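Local coordinates for phage-related conserved hypothetical protein, BB2244 (Bordetella bronchiseptica, PDB 2BDV) that is of unknown function but belongs to the SOS response associated peptidase (SRAP) family, and so may take part in the response to DNA damage, at residues R41-V49 against G91-A99; A56-P64 against L141-I149. All blocks are in the same frame, centred on the assembly; numbering follows the deposited sequence.

Both interactions lie within the SRAP family region of the chain, their centres about 10 Å apart, and they share two sheets. Strands 43-46 and 54-57, which follow each other in the chain, pair as an antiparallel hairpin; strands 94-99 and 147-151 belong to one four-stranded mixed sheet, with 126-133 between them. The order along the chain is 41-49, 56-64, 91-99, 141-149, so the segments alternate and the two contacts interlock. Interaction 1 sets the first hairpin strand on the edge of the mixed sheet, and interaction 2 ties the chain leaving the hairpin to the start of strand 147-151. Phe147 joins them, touching Thr44, Ile95 and Val97.

Interaction 1: residues R41-V49 against G91-A99; sequences RPLTMHRLV and GTGRILVPA
Met45, a selenomethionine here, and Leu96 form a single antiparallel hydrogen-bonded pair that joins the two-stranded hairpin of strands 43-46 and 54-57 to an edge strand of the mixed sheet. Met45 N donates to Leu96 O over 2.9 Å, and Leu96 N answers to Met45 O with the donor nearly in line with the carbonyl. The strand segments run at 140° to each other, which is consistent with the pairing being confined to one bridge.

Packing is tightest where Ile95 meets Leu48. Ile95 CG2 lies 3.5 Å from Leu48 CD1, closer than usual van der Waals contact, and also touches His46 CB. The same Leu48 methyl covers one face of the His46 imidazole, while Leu48 N bonds to His46 ND1, limiting the ring's rotation. Branched Ile95 suits this place because its other arm, ending at CD1, reaches Thr44 CB, whose hydroxyl is bound to Ala56 O. From the bridge itself, the Met45 side chain bends at its last torsion (chi3 -79°) and sets CE 4.0 Å from Pro98 CB, with Tyr14 of helix 11-18 touching both side chains.

The loop end is looser. Thr92 is exposed, and a water donates to both backbones there, to Leu48 O at 2.9 Å and to Thr92 O at 3.0 Å.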
ATOM      1  N   ARG A  41      -6.010  10.498  -1.548  1.00 28.74           N
ATOM      2  CA  ARG A  41      -6.395  10.024  -0.224  1.00 28.84           C
ATOM      3  C   ARG A  41      -7.096   8.673  -0.336  1.00 26.86           C
ATOM      4  O   ARG A  41      -8.328   8.601  -0.282  1.00 28.49           O
ATOM      5  CB  ARG A  41      -7.358  11.012   0.438  1.00 32.05           C
ATOM      6  CG  ARG A  41      -6.895  12.457   0.466  1.00 37.26           C
ATOM      7  CD  ARG A  41      -5.907  12.701   1.579  1.00 41.15           C
ATOM      8  NE  ARG A  41      -5.597  14.121   1.721  1.00 45.33           N
ATOM      9  CZ  ARG A  41      -6.477  15.052   2.078  1.00 46.72           C
ATOM     10  NH1 ARG A  41      -7.738  14.719   2.334  1.00 46.83           N
ATOM     11  NH2 ARG A  41      -6.095  16.319   2.183  1.00 46.77           N
ATOM     12  N   PRO A  42      -6.329   7.585  -0.491  1.00 23.28           N
ATOM     13  CA  PRO A  42      -6.971   6.272  -0.601  1.00 21.73           C
ATOM     14  C   PRO A  42      -7.546   5.834   0.739  1.00 19.68           C
ATOM     15  O   PRO A  42      -7.116   6.305   1.785  1.00 19.02           O
ATOM     16  CB  PRO A  42      -5.828   5.347  -1.035  1.00 20.85           C
ATOM     17  CG  PRO A  42      -4.749   6.284  -1.536  1.00 20.99           C
ATOM     18  CD  PRO A  42      -4.871   7.471  -0.633  1.00 21.27           C
ATOM     19  N   LEU A  43      -8.523   4.936   0.700  1.00 19.99           N
ATOM     20  CA  LEU A  43      -9.101   4.412   1.927  1.00 19.51           C
ATOM     21  C   LEU A  43      -8.018   3.646   2.662  1.00 20.05           C
ATOM     22  O   LEU A  43      -7.185   2.990   2.035  1.00 18.67           O
ATOM     23  CB  LEU A  43     -10.233   3.444   1.616  1.00 20.81           C
ATOM     24  CG  LEU A  43     -11.595   4.043   1.290  1.00 25.20           C
ATOM     25  CD1 LEU A  43     -12.519   2.967   0.758  1.00 26.78           C
ATOM     26  CD2 LEU A  43     -12.165   4.679   2.561  1.00 25.71           C
ATOM     27  N   THR A  44      -8.022   3.739   3.988  1.00 20.60           N
ATOM     28  CA  THR A  44      -7.063   3.006   4.812  1.00 19.21           C
ATOM     29  C   THR A  44      -7.781   2.564   6.083  1.00 20.20           C
ATOM     30  O   THR A  44      -8.801   3.140   6.470  1.00 21.36           O
ATOM     31  CB  THR A  44      -5.824   3.864   5.250  1.00 17.43           C
ATOM     32  OG1 THR A  44      -6.184   4.723   6.337  1.00 15.80           O
ATOM     33  CG2 THR A  44      -5.298   4.707   4.098  1.00 17.28           C
HETATM   34  N   MSE A  45      -7.245   1.535   6.721  1.00 19.47           N
HETATM   35  CA  MSE A  45      -7.796   1.035   7.969  1.00 21.68           C
HETATM   36  C   MSE A  45      -6.667   1.042   8.987  1.00 20.37           C
HETATM   37  O   MSE A  45      -5.534   0.678   8.663  1.00 19.90           O
HETATM   38  CB  MSE A  45      -8.369  -0.367   7.773  1.00 22.85           C
HETATM   39  CG  MSE A  45      -9.545  -0.360   6.809  1.00 27.73           C
HETATM   40 SE   MSE A  45     -10.534  -2.010   6.733  1.00 39.23          SE
HETATM   41  CE  MSE A  45      -9.338  -2.989   5.607  1.00 27.32           C
ATOM     42  N   HIS A  46      -6.978   1.476  10.208  1.00 21.29           N
ATOM     43  CA  HIS A  46      -5.971   1.577  11.266  1.00 22.01           C
ATOM     44  C   HIS A  46      -6.540   1.839  12.662  1.00 20.40           C
ATOM     45  O   HIS A  46      -7.741   2.026  12.840  1.00 21.80           O
ATOM     46  CB  HIS A  46      -5.004   2.711  10.930  1.00 21.00           C
ATOM     47  CG  HIS A  46      -5.652   4.062  10.913  1.00 25.26           C
ATOM     48  ND1 HIS A  46      -6.122   4.679  12.053  1.00 26.36           N
ATOM     49  CD2 HIS A  46      -5.934   4.902   9.886  1.00 26.35           C
ATOM     50  CE1 HIS A  46      -6.665   5.842  11.731  1.00 27.00           C
ATOM     51  NE2 HIS A  46      -6.563   6.000  10.424  1.00 27.83           N
ATOM     52  N   ARG A  47      -5.641   1.868  13.639  1.00 20.93           N
ATOM     53  CA  ARG A  47      -5.990   2.131  15.028  1.00 21.58           C
ATOM     54  C   ARG A  47      -4.956   3.119  15.570  1.00 22.09           C
ATOM     55  O   ARG A  47      -4.410   2.944  16.659  1.00 24.19           O
ATOM     56  CB  ARG A  47      -5.964   0.823  15.824  1.00 19.81           C
ATOM     57  CG  ARG A  47      -6.846  -0.244  15.204  1.00 18.65           C
ATOM     58  CD  ARG A  47      -6.767  -1.552  15.953  1.00 22.05           C
ATOM     59  NE  ARG A  47      -7.251  -1.445  17.327  1.00 21.13           N
ATOM     60  CZ  ARG A  47      -7.180  -2.440  18.205  1.00 21.82           C
ATOM     61  NH1 ARG A  47      -7.632  -2.280  19.440  1.00 19.75           N
ATOM     62  NH2 ARG A  47      -6.638  -3.597  17.842  1.00 21.16           N
ATOM     63  N   LEU A  48      -4.698   4.168  14.792  1.00 21.54           N
ATOM     64  CA  LEU A  48      -3.704   5.176  15.153  1.00 22.70           C
ATOM     65  C   LEU A  48      -4.115   6.138  16.263  1.00 22.74           C
ATOM     66  O   LEU A  48      -3.263   6.677  16.969  1.00 20.46           O
ATOM     67  CB  LEU A  48      -3.318   5.980  13.912  1.00 21.19           C
ATOM     68  CG  LEU A  48      -2.758   5.143  12.764  1.00 20.43           C
ATOM     69  CD1 LEU A  48      -2.467   6.036  11.555  1.00 20.06           C
ATOM     70  CD2 LEU A  48      -1.511   4.424  13.227  1.00 19.20           C
ATOM     71  N   VAL A  49      -5.415   6.362  16.408  1.00 22.97           N
ATOM     72  CA  VAL A  49      -5.898   7.270  17.434  1.00 23.71           C
ATOM     73  C   VAL A  49      -6.682   6.542  18.524  1.00 25.00           C
ATOM     74  O   VAL A  49      -7.760   5.996  18.272  1.00 23.76           O
ATOM     75  CB  VAL A  49      -6.789   8.367  16.821  1.00 24.51           C
ATOM     76  CG1 VAL A  49      -7.154   9.402  17.892  1.00 22.19           C
ATOM     77  CG2 VAL A  49      -6.062   9.035  15.646  1.00 22.98           C
ATOM     78  N   GLY A  91       6.709   1.637  14.842  1.00 20.99           N
ATOM     79  CA  GLY A  91       6.128   1.440  16.158  1.00 19.82           C
ATOM     80  C   GLY A  91       4.721   1.984  16.323  1.00 19.15           C
ATOM     81  O   GLY A  91       3.839   1.282  16.815  1.00 18.22           O
ATOM     82  N   THR A  92       4.497   3.215  15.867  1.00 21.47           N
ATOM     83  CA  THR A  92       3.203   3.880  16.030  1.00 20.98           C
ATOM     84  C   THR A  92       2.467   4.339  14.765  1.00 20.75           C
ATOM     85  O   THR A  92       1.396   4.936  14.857  1.00 22.95           O
ATOM     86  CB  THR A  92       3.388   5.105  16.943  1.00 24.20           C
ATOM     87  OG1 THR A  92       4.221   6.077  16.285  1.00 25.56           O
ATOM     88  CG2 THR A  92       4.076   4.688  18.228  1.00 22.59           C
ATOM     89  N   GLY A  93       3.025   4.071  13.591  1.00 19.34           N
ATOM     90  CA  GLY A  93       2.354   4.492  12.374  1.00 18.52           C
ATOM     91  C   GLY A  93       1.881   3.367  11.465  1.00 18.42           C
ATOM     92  O   GLY A  93       1.628   3.602  10.287  1.00 20.15           O
ATOM     93  N   ARG A  94       1.745   2.155  12.001  1.00 19.43           N
ATOM     94  CA  ARG A  94       1.317   1.003  11.205  1.00 19.29           C
ATOM     95  C   ARG A  94      -0.152   1.058  10.772  1.00 18.84           C
ATOM     96  O   ARG A  94      -1.058   1.165  11.600  1.00 19.20           O
ATOM     97  CB  ARG A  94       1.569  -0.304  11.970  1.00 18.77           C
ATOM     98  CG  ARG A  94       3.030  -0.549  12.364  1.00 19.66           C
ATOM     99  CD  ARG A  94       3.225  -1.972  12.916  1.00 20.26           C
ATOM    100  NE  ARG A  94       2.419  -2.214  14.113  1.00 15.79           N
ATOM    101  CZ  ARG A  94       2.853  -2.056  15.359  1.00 14.67           C
ATOM    102  NH1 ARG A  94       4.102  -1.661  15.593  1.00 16.13           N
ATOM    103  NH2 ARG A  94       2.032  -2.281  16.369  1.00 15.15           N
ATOM    104  N   ILE A  95      -0.373   0.989   9.465  1.00 17.60           N
ATOM    105  CA  ILE A  95      -1.720   1.019   8.910  1.00 17.72           C
ATOM    106  C   ILE A  95      -1.862  -0.027   7.808  1.00 17.14           C
ATOM    107  O   ILE A  95      -0.886  -0.652   7.387  1.00 16.44           O
ATOM    108  CB  ILE A  95      -2.047   2.398   8.283  1.00 16.72           C
ATOM    109  CG1 ILE A  95      -1.243   2.593   6.993  1.00 15.96           C
ATOM    110  CG2 ILE A  95      -1.713   3.513   9.267  1.00 17.94           C
ATOM    111  CD1 ILE A  95      -1.777   3.696   6.066  1.00 14.24           C
ATOM    112  N   LEU A  96      -3.089  -0.202   7.346  1.00 16.71           N
ATOM    113  CA  LEU A  96      -3.371  -1.126   6.269  1.00 17.13           C
ATOM    114  C   LEU A  96      -4.058  -0.326   5.169  1.00 16.20           C
ATOM    115  O   LEU A  96      -4.834   0.588   5.446  1.00 13.36           O
ATOM    116  CB  LEU A  96      -4.289  -2.256   6.748  1.00 14.84           C
ATOM    117  CG  LEU A  96      -3.672  -3.142   7.827  1.00 16.35           C
ATOM    118  CD1 LEU A  96      -4.743  -3.898   8.582  1.00 15.23           C
ATOM    119  CD2 LEU A  96      -2.678  -4.101   7.169  1.00 16.26           C
ATOM    120  N   VAL A  97      -3.741  -0.659   3.920  1.00 16.21           N
ATOM    121  CA  VAL A  97      -4.349  -0.010   2.770  1.00 14.72           C
ATOM    122  C   VAL A  97      -5.064  -1.083   1.965  1.00 16.59           C
ATOM    123  O   VAL A  97      -4.425  -1.894   1.283  1.00 18.22           O
ATOM    124  CB  VAL A  97      -3.305   0.648   1.843  1.00 14.15           C
ATOM    125  CG1 VAL A  97      -4.013   1.264   0.645  1.00 11.57           C
ATOM    126  CG2 VAL A  97      -2.521   1.716   2.593  1.00 11.50           C
ATOM    127  N   PRO A  98      -6.401  -1.113   2.036  1.00 17.64           N
ATOM    128  CA  PRO A  98      -7.164  -2.114   1.290  1.00 17.57           C
ATOM    129  C   PRO A  98      -7.080  -1.879  -0.220  1.00 19.14           C
ATOM    130  O   PRO A  98      -6.975  -0.736  -0.676  1.00 17.37           O
ATOM    131  CB  PRO A  98      -8.574  -1.940   1.841  1.00 16.90           C
ATOM    132  CG  PRO A  98      -8.618  -0.504   2.201  1.00 17.57           C
ATOM    133  CD  PRO A  98      -7.292  -0.288   2.864  1.00 17.40           C
ATOM    134  N   ALA A  99      -7.122  -2.973  -0.983  1.00 19.94           N
ATOM    135  CA  ALA A  99      -7.041  -2.915  -2.436  1.00 18.93           C
ATOM    136  C   ALA A  99      -7.515  -4.195  -3.126  1.00 20.10           C
ATOM    137  O   ALA A  99      -7.255  -5.311  -2.667  1.00 18.18           O
ATOM    138  CB  ALA A  99      -5.609  -2.612  -2.858  1.00 18.80           C
TER
HETATM  139  O   HOH W   1      -0.446   6.040  16.968  1.00 16.18           O

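Interaction 2: residues A56-P64 against L141-I149; sequences ARLPWGYKP and LDEAHGFAI
Gly146 CA points a hydrogen almost straight at Gly61 O, a CA-H...O contact of 3.3 Å at a point where neither residue has a side chain. Gly61 O occupies the space beside Gly146 CA where other residues carry a side chain, so glycine suits the place, and the positive phi of Gly61 (127°) suits glycine equally well. This close passage flanks a single beta bridge between Trp60 and Phe147, by which the chain after strand 54-57 meets the start of strand 147-151 in this SRAP-family protein. Phe147 N donates to Pro59 O and Gly61 N to Phe147 O, each over 2.8 Å with the donor in the carbonyl plane.

Phe147 CG stands between its own N and carbonyl carbon (chi1 69°), which swings the ring back over the other chain. One face then receives Trp60 CA in a CH-pi contact, 3.8 Å from the ring centroid. The Trp60 five-membered ring lies almost parallel but slid aside, with little overlap, and Phe147 O approaches its edge. A broad indole fits here: Ile149 CG1 packs against it, and its NE1 bonds to Ile72 O.

Toward the partly exposed end, Pro59 CG packs against Leu141 CB and lies 3.3 Å from Leu141 O, the two side chains crossing nearly at right angles. In the turn beyond, His145 ND1 bonds in its ring plane to the syn lone pair of Asp142 OD1. Glu143 O is gripped twice, by Lys63 N and Gly146 N from opposite faces of the carbonyl plane. The Lys63 and Glu143 side chains run side by side, and a salt bridge joins them, NZ of Lys63 meeting OE2 of Glu143 at 3.0 Å from above the carboxylate plane.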
ATOM      1  N   ALA A  56     -10.629   5.312   7.307  1.00 23.70           N
ATOM      2  CA  ALA A  56     -10.514   6.705   6.883  1.00 23.01           C
ATOM      3  C   ALA A  56      -9.585   6.879   5.685  1.00 23.42           C
ATOM      4  O   ALA A  56      -8.876   5.953   5.289  1.00 24.35           O
ATOM      5  CB  ALA A  56     -10.017   7.563   8.045  1.00 23.27           C
ATOM      6  N   ARG A  57      -9.591   8.080   5.118  1.00 23.64           N
ATOM      7  CA  ARG A  57      -8.760   8.392   3.966  1.00 23.38           C
ATOM      8  C   ARG A  57      -7.514   9.145   4.384  1.00 23.37           C
ATOM      9  O   ARG A  57      -7.584  10.224   4.966  1.00 26.27           O
ATOM     10  CB  ARG A  57      -9.550   9.220   2.950  1.00 23.09           C
ATOM     11  CG  ARG A  57     -10.656   8.442   2.279  1.00 23.17           C
ATOM     12  CD  ARG A  57     -11.310   9.238   1.168  1.00 24.44           C
ATOM     13  NE  ARG A  57     -12.286   8.425   0.436  1.00 25.85           N
ATOM     14  CZ  ARG A  57     -11.979   7.578  -0.542  1.00 23.73           C
ATOM     15  NH1 ARG A  57     -10.720   7.425  -0.926  1.00 25.79           N
ATOM     16  NH2 ARG A  57     -12.931   6.875  -1.128  1.00 26.92           N
ATOM     17  N   LEU A  58      -6.361   8.568   4.086  1.00 23.74           N
ATOM     18  CA  LEU A  58      -5.096   9.194   4.438  1.00 21.28           C
ATOM     19  C   LEU A  58      -4.328   9.478   3.150  1.00 20.79           C
ATOM     20  O   LEU A  58      -4.549   8.823   2.128  1.00 18.35           O
ATOM     21  CB  LEU A  58      -4.305   8.259   5.365  1.00 20.53           C
ATOM     22  CG  LEU A  58      -4.573   8.333   6.881  1.00 22.82           C
ATOM     23  CD1 LEU A  58      -6.063   8.340   7.172  1.00 23.82           C
ATOM     24  CD2 LEU A  58      -3.892   7.160   7.564  1.00 18.54           C
ATOM     25  N   PRO A  59      -3.439  10.478   3.175  1.00 20.66           N
ATOM     26  CA  PRO A  59      -2.631  10.862   2.015  1.00 20.61           C
ATOM     27  C   PRO A  59      -1.552   9.838   1.687  1.00 19.80           C
ATOM     28  O   PRO A  59      -0.750   9.469   2.554  1.00 17.03           O
ATOM     29  CB  PRO A  59      -2.003  12.187   2.446  1.00 22.35           C
ATOM     30  CG  PRO A  59      -2.961  12.721   3.434  1.00 23.46           C
ATOM     31  CD  PRO A  59      -3.348  11.502   4.225  1.00 23.24           C
ATOM     32  N   TRP A  60      -1.539   9.389   0.433  1.00 16.51           N
ATOM     33  CA  TRP A  60      -0.554   8.425  -0.045  1.00 17.54           C
ATOM     34  C   TRP A  60       0.642   9.209  -0.582  1.00 18.32           C
ATOM     35  O   TRP A  60       0.510   9.971  -1.540  1.00 20.24           O
ATOM     36  CB  TRP A  60      -1.159   7.562  -1.163  1.00 14.84           C
ATOM     37  CG  TRP A  60      -0.255   6.473  -1.657  1.00 14.61           C
ATOM     38  CD1 TRP A  60       0.865   5.998  -1.036  1.00 15.77           C
ATOM     39  CD2 TRP A  60      -0.418   5.684  -2.842  1.00 13.22           C
ATOM     40  NE1 TRP A  60       1.405   4.966  -1.754  1.00 14.54           N
ATOM     41  CE2 TRP A  60       0.636   4.750  -2.868  1.00 14.61           C
ATOM     42  CE3 TRP A  60      -1.358   5.673  -3.885  1.00 11.93           C
ATOM     43  CZ2 TRP A  60       0.785   3.809  -3.899  1.00 13.91           C
ATOM     44  CZ3 TRP A  60      -1.217   4.747  -4.907  1.00 11.67           C
ATOM     45  CH2 TRP A  60      -0.150   3.822  -4.908  1.00 15.41           C
ATOM     46  N   GLY A  61       1.801   9.035   0.044  1.00 18.49           N
ATOM     47  CA  GLY A  61       2.996   9.744  -0.386  1.00 19.70           C
ATOM     48  C   GLY A  61       3.639  10.481   0.777  1.00 21.05           C
ATOM     49  O   GLY A  61       3.148  11.531   1.199  1.00 21.68           O
ATOM     50  N   TYR A  62       4.734   9.934   1.300  1.00 22.43           N
ATOM     51  CA  TYR A  62       5.433  10.536   2.440  1.00 24.15           C
ATOM     52  C   TYR A  62       6.623  11.410   2.053  1.00 26.60           C
ATOM     53  O   TYR A  62       7.545  10.969   1.363  1.00 25.77           O
ATOM     54  CB  TYR A  62       5.900   9.451   3.427  1.00 24.42           C
ATOM     55  CG  TYR A  62       6.664   9.984   4.629  1.00 27.61           C
ATOM     56  CD1 TYR A  62       6.098  10.940   5.473  1.00 26.93           C
ATOM     57  CD2 TYR A  62       7.957   9.542   4.917  1.00 26.41           C
ATOM     58  CE1 TYR A  62       6.798  11.445   6.567  1.00 28.99           C
ATOM     59  CE2 TYR A  62       8.666  10.041   6.015  1.00 25.26           C
ATOM     60  CZ  TYR A  62       8.083  10.993   6.833  1.00 27.45           C
ATOM     61  OH  TYR A  62       8.779  11.519   7.908  1.00 26.38           O
ATOM     62  N   LYS A  63       6.584  12.654   2.528  1.00 28.71           N
ATOM     63  CA  LYS A  63       7.625  13.641   2.273  1.00 32.22           C
ATOM     64  C   LYS A  63       8.312  14.072   3.569  1.00 32.93           C
ATOM     65  O   LYS A  63       7.799  14.920   4.299  1.00 30.08           O
ATOM     66  CB  LYS A  63       7.019  14.872   1.604  1.00 35.54           C
ATOM     67  CG  LYS A  63       8.028  15.970   1.315  1.00 40.52           C
ATOM     68  CD  LYS A  63       7.362  17.194   0.699  1.00 44.45           C
ATOM     69  CE  LYS A  63       6.383  17.851   1.660  1.00 45.87           C
ATOM     70  NZ  LYS A  63       5.619  18.935   0.984  1.00 45.83           N
ATOM     71  N   PRO A  64       9.492  13.502   3.861  1.00 36.77           N
ATOM     72  CA  PRO A  64      10.237  13.845   5.079  1.00 38.95           C
ATOM     73  C   PRO A  64      10.453  15.351   5.213  1.00 41.43           C
ATOM     74  O   PRO A  64      10.747  16.036   4.230  1.00 41.16           O
ATOM     75  CB  PRO A  64      11.548  13.080   4.906  1.00 40.51           C
ATOM     76  CG  PRO A  64      11.727  13.064   3.414  1.00 41.09           C
ATOM     77  CD  PRO A  64      10.328  12.694   2.954  1.00 38.30           C
ATOM     78  N   LEU A 141      -3.548  16.732   6.803  1.00 34.57           N
ATOM     79  CA  LEU A 141      -3.478  15.658   5.814  1.00 33.94           C
ATOM     80  C   LEU A 141      -2.634  16.024   4.597  1.00 33.05           C
ATOM     81  O   LEU A 141      -3.104  15.975   3.456  1.00 33.56           O
ATOM     82  CB  LEU A 141      -4.895  15.269   5.378  1.00 33.17           C
ATOM     83  CG  LEU A 141      -5.824  14.787   6.502  1.00 31.93           C
ATOM     84  CD1 LEU A 141      -7.241  14.700   5.979  1.00 32.87           C
ATOM     85  CD2 LEU A 141      -5.365  13.441   7.029  1.00 31.55           C
ATOM     86  N   ASP A 142      -1.379  16.381   4.853  1.00 31.76           N
ATOM     87  CA  ASP A 142      -0.449  16.765   3.800  1.00 31.41           C
ATOM     88  C   ASP A 142       0.649  15.712   3.575  1.00 30.61           C
ATOM     89  O   ASP A 142       0.656  14.665   4.225  1.00 30.66           O
ATOM     90  CB  ASP A 142       0.179  18.136   4.122  1.00 32.27           C
ATOM     91  CG  ASP A 142       0.676  18.242   5.561  1.00 32.87           C
ATOM     92  OD1 ASP A 142       1.016  17.201   6.166  1.00 36.61           O
ATOM     93  OD2 ASP A 142       0.745  19.376   6.089  1.00 31.90           O
ATOM     94  N   GLU A 143       1.568  15.992   2.652  1.00 28.77           N
ATOM     95  CA  GLU A 143       2.652  15.060   2.350  1.00 29.06           C
ATOM     96  C   GLU A 143       3.532  14.820   3.561  1.00 26.62           C
ATOM     97  O   GLU A 143       4.140  13.759   3.689  1.00 25.65           O
ATOM     98  CB  GLU A 143       3.526  15.576   1.204  1.00 31.65           C
ATOM     99  CG  GLU A 143       2.746  16.065   0.018  1.00 38.39           C
ATOM    100  CD  GLU A 143       2.201  17.453   0.255  1.00 43.05           C
ATOM    101  OE1 GLU A 143       1.267  17.858  -0.470  1.00 45.08           O
ATOM    102  OE2 GLU A 143       2.721  18.139   1.167  1.00 43.67           O
ATOM    103  N   ALA A 144       3.611  15.815   4.438  1.00 24.90           N
ATOM    104  CA  ALA A 144       4.412  15.700   5.647  1.00 25.61           C
ATOM    105  C   ALA A 144       3.838  14.601   6.533  1.00 25.31           C
ATOM    106  O   ALA A 144       4.522  14.084   7.420  1.00 27.52           O
ATOM    107  CB  ALA A 144       4.433  17.021   6.403  1.00 25.50           C
ATOM    108  N   HIS A 145       2.582  14.241   6.293  1.00 22.72           N
ATOM    109  CA  HIS A 145       1.956  13.178   7.070  1.00 22.71           C
ATOM    110  C   HIS A 145       1.395  12.083   6.167  1.00 20.79           C
ATOM    111  O   HIS A 145       0.439  11.404   6.525  1.00 18.88           O
ATOM    112  CB  HIS A 145       0.863  13.753   7.979  1.00 22.23           C
ATOM    113  CG  HIS A 145       1.374  14.768   8.952  1.00 23.93           C
ATOM    114  ND1 HIS A 145       1.550  16.094   8.618  1.00 25.69           N
ATOM    115  CD2 HIS A 145       1.839  14.636  10.218  1.00 25.19           C
ATOM    116  CE1 HIS A 145       2.104  16.733   9.634  1.00 24.92           C
ATOM    117  NE2 HIS A 145       2.292  15.870  10.617  1.00 24.37           N
ATOM    118  N   GLY A 146       2.013  11.910   4.999  1.00 20.73           N
ATOM    119  CA  GLY A 146       1.568  10.889   4.061  1.00 19.70           C
ATOM    120  C   GLY A 146       2.097   9.507   4.412  1.00 19.35           C
ATOM    121  O   GLY A 146       2.930   9.370   5.306  1.00 18.66           O
ATOM    122  N   PHE A 147       1.623   8.472   3.720  1.00 17.83           N
ATOM    123  CA  PHE A 147       2.087   7.117   4.011  1.00 14.65           C
ATOM    124  C   PHE A 147       2.748   6.450   2.811  1.00 14.36           C
ATOM    125  O   PHE A 147       2.693   6.967   1.700  1.00 11.71           O
ATOM    126  CB  PHE A 147       0.927   6.236   4.505  1.00 17.17           C
ATOM    127  CG  PHE A 147      -0.109   5.922   3.453  1.00 19.07           C
ATOM    128  CD1 PHE A 147      -1.290   6.650   3.385  1.00 18.83           C
ATOM    129  CD2 PHE A 147       0.087   4.880   2.544  1.00 21.22           C
ATOM    130  CE1 PHE A 147      -2.270   6.349   2.435  1.00 19.88           C
ATOM    131  CE2 PHE A 147      -0.889   4.567   1.583  1.00 20.18           C
ATOM    132  CZ  PHE A 147      -2.071   5.304   1.529  1.00 19.09           C
ATOM    133  N   ALA A 148       3.392   5.312   3.051  1.00 12.34           N
ATOM    134  CA  ALA A 148       4.016   4.549   1.979  1.00 14.87           C
ATOM    135  C   ALA A 148       3.543   3.088   2.112  1.00 15.38           C
ATOM    136  O   ALA A 148       3.298   2.611   3.223  1.00 16.71           O
ATOM    137  CB  ALA A 148       5.536   4.629   2.087  1.00 14.08           C
ATOM    138  N   ILE A 149       3.386   2.388   0.989  1.00 13.74           N
ATOM    139  CA  ILE A 149       2.976   0.985   1.029  1.00 14.22           C
ATOM    140  C   ILE A 149       4.238   0.150   1.249  1.00 13.67           C
ATOM    141  O   ILE A 149       5.236   0.367   0.574  1.00 13.87           O
ATOM    142  CB  ILE A 149       2.326   0.517  -0.312  1.00 14.69           C
ATOM    143  CG1 ILE A 149       1.110   1.379  -0.647  1.00 15.74           C
ATOM    144  CG2 ILE A 149       1.872  -0.937  -0.205  1.00 11.99           C
ATOM    145  CD1 ILE A 149       0.171   1.541   0.522  1.00 21.22           C
TER
HETATM  146  O   HOH W   2      -0.834   9.151   5.666  1.00 17.55           O